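Local coordinates for protein putative metalloprotease II (Bacteroides fragilis, PDB 4ON1) that probably acts as a secreted zinc-dependent endopeptidase of the fragilysin type, at residues Ile38-Thr44 / Thr56-His62. Numbering follows the deposited sequence.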
# COMPACT_ATOMS: atom_id res chain seq x y z
N ILE A 38 20.96 -4.62 1.59
CA ILE A 38 20.85 -3.28 1.02
C ILE A 38 20.44 -2.26 2.09
O ILE A 38 19.34 -2.34 2.63
CB ILE A 38 19.83 -3.26 -0.14
CG1 ILE A 38 20.31 -4.20 -1.25
CG2 ILE A 38 19.64 -1.85 -0.67
CD1 ILE A 38 19.26 -4.48 -2.31
N SER A 39 21.33 -1.32 2.40
CA SER A 39 21.10 -0.37 3.49
C SER A 39 21.20 1.10 3.11
O SER A 39 20.19 1.80 3.05
CB SER A 39 22.08 -0.65 4.63
OG SER A 39 21.49 -1.46 5.64
N ASN A 40 22.41 1.58 2.86
CA ASN A 40 22.62 3.00 2.62
C ASN A 40 22.87 3.33 1.17
O ASN A 40 22.41 4.35 0.65
CB ASN A 40 23.80 3.52 3.45
CG ASN A 40 23.64 3.28 4.93
OD1 ASN A 40 22.89 4.00 5.61
ND2 ASN A 40 24.35 2.29 5.45
N THR A 41 23.60 2.45 0.51
CA THR A 41 24.01 2.66 -0.87
C THR A 41 23.12 1.93 -1.87
O THR A 41 22.38 1.02 -1.52
CB THR A 41 25.47 2.23 -1.08
OG1 THR A 41 25.65 0.89 -0.59
CG2 THR A 41 26.40 3.15 -0.31
N GLU A 42 23.21 2.38 -3.12
CA GLU A 42 22.57 1.73 -4.25
C GLU A 42 23.23 0.38 -4.56
O GLU A 42 24.45 0.28 -4.59
CB GLU A 42 22.64 2.66 -5.46
CG GLU A 42 22.06 2.13 -6.75
CD GLU A 42 22.36 3.04 -7.93
OE1 GLU A 42 22.03 4.25 -7.86
OE2 GLU A 42 22.95 2.56 -8.93
N HIS A 43 22.41 -0.65 -4.74
CA HIS A 43 22.93 -1.96 -5.15
C HIS A 43 22.41 -2.27 -6.54
O HIS A 43 21.26 -1.97 -6.86
CB HIS A 43 22.51 -3.07 -4.18
CG HIS A 43 23.28 -3.08 -2.89
ND1 HIS A 43 23.87 -4.22 -2.39
CD2 HIS A 43 23.56 -2.09 -2.01
CE1 HIS A 43 24.48 -3.93 -1.25
NE2 HIS A 43 24.31 -2.65 -1.00
N THR A 44 23.24 -2.89 -7.36
CA THR A 44 22.82 -3.23 -8.71
C THR A 44 22.60 -4.73 -8.77
O THR A 44 23.45 -5.52 -8.33
CB THR A 44 23.86 -2.78 -9.75
OG1 THR A 44 24.08 -1.37 -9.63
CG2 THR A 44 23.36 -3.08 -11.16
N THR A 56 19.11 -3.88 -12.80
CA THR A 56 18.40 -2.77 -12.20
C THR A 56 19.14 -2.38 -10.94
O THR A 56 19.94 -3.16 -10.41
CB THR A 56 16.94 -3.12 -11.87
OG1 THR A 56 16.26 -1.95 -11.40
CG2 THR A 56 16.88 -4.20 -10.79
N SER A 57 18.91 -1.17 -10.46
CA SER A 57 19.51 -0.76 -9.20
C SER A 57 18.40 -0.39 -8.23
O SER A 57 17.38 0.15 -8.64
CB SER A 57 20.47 0.40 -9.41
OG SER A 57 19.77 1.62 -9.56
N ILE A 58 18.58 -0.69 -6.95
CA ILE A 58 17.62 -0.26 -5.93
C ILE A 58 18.35 0.17 -4.66
O ILE A 58 19.52 -0.17 -4.47
CB ILE A 58 16.60 -1.36 -5.55
CG1 ILE A 58 17.27 -2.50 -4.80
CG2 ILE A 58 15.86 -1.89 -6.77
CD1 ILE A 58 16.28 -3.54 -4.30
N LYS A 59 17.66 0.92 -3.82
CA LYS A 59 18.19 1.23 -2.50
C LYS A 59 17.06 1.27 -1.49
O LYS A 59 15.88 1.37 -1.85
CB LYS A 59 18.94 2.56 -2.49
CG LYS A 59 18.08 3.76 -2.76
CD LYS A 59 18.87 5.05 -2.62
CE LYS A 59 20.13 5.03 -3.48
NZ LYS A 59 20.85 6.34 -3.45
N ALA A 60 17.44 1.19 -0.22
CA ALA A 60 16.48 1.28 0.87
C ALA A 60 15.84 2.67 0.90
O ALA A 60 16.49 3.66 0.60
CB ALA A 60 17.16 0.99 2.19
N ILE A 61 14.56 2.72 1.26
CA ILE A 61 13.84 3.99 1.37
C ILE A 61 13.95 4.52 2.79
O ILE A 61 13.64 3.81 3.75
CB ILE A 61 12.35 3.84 1.02
CG1 ILE A 61 12.20 3.38 -0.43
CG2 ILE A 61 11.62 5.17 1.23
CD1 ILE A 61 10.76 3.19 -0.85
N HIS A 62 14.38 5.77 2.92
CA HIS A 62 14.54 6.39 4.24
C HIS A 62 13.39 7.34 4.54
O HIS A 62 12.67 7.76 3.64
CB HIS A 62 15.88 7.13 4.30
CG HIS A 62 17.06 6.26 3.96
ND1 HIS A 62 17.44 5.19 4.74
CD2 HIS A 62 17.91 6.29 2.91
CE1 HIS A 62 18.49 4.60 4.19
NE2 HIS A 62 18.80 5.25 3.08
O HOH W 1 20.04 1.41 0.32
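Near its open end, the beta hairpin of strands 43-49 and 52-68 pairs His43 with Ile58, an antiparallel hydrogen-bonded pair. His43 N reaches Ile58 O at 2.9 Å, and Ile58 N returns to His43 O at 3.0 Å. One step on, Thr44 faces Ser57 as a non-hydrogen-bonded pair. Going the other way, direct backbone bonds between the two segments give way to a water that bridges them: it accepts from Ala60 N (2.7 Å) and donates to Thr41 O (3.0 Å) and, weakly, to Ser39 O.

This hairpin belongs to the N-terminal domain of fragilysin-like proteins, well away from the zinc site. On the His43 side, Ile38 points toward strand 52-68 and its CD1 meets Ile58 CD1 at 3.7 Å, the two side chains crossing at about a right angle, with Phe76 of strand 71-78 touching both. Ile38 CG1 also lies over the rim of one face of the His43 ring, whose ND1 is hydrogen-bonded to His19. On the other side, a chi1 of 178° turns Glu42 CG away from the backbone N, and the extended chain runs alongside Ser57, bringing Glu42 OE2 within 3.3 Å of Ser57 CB; Ser57 OG bonds instead to Asp82.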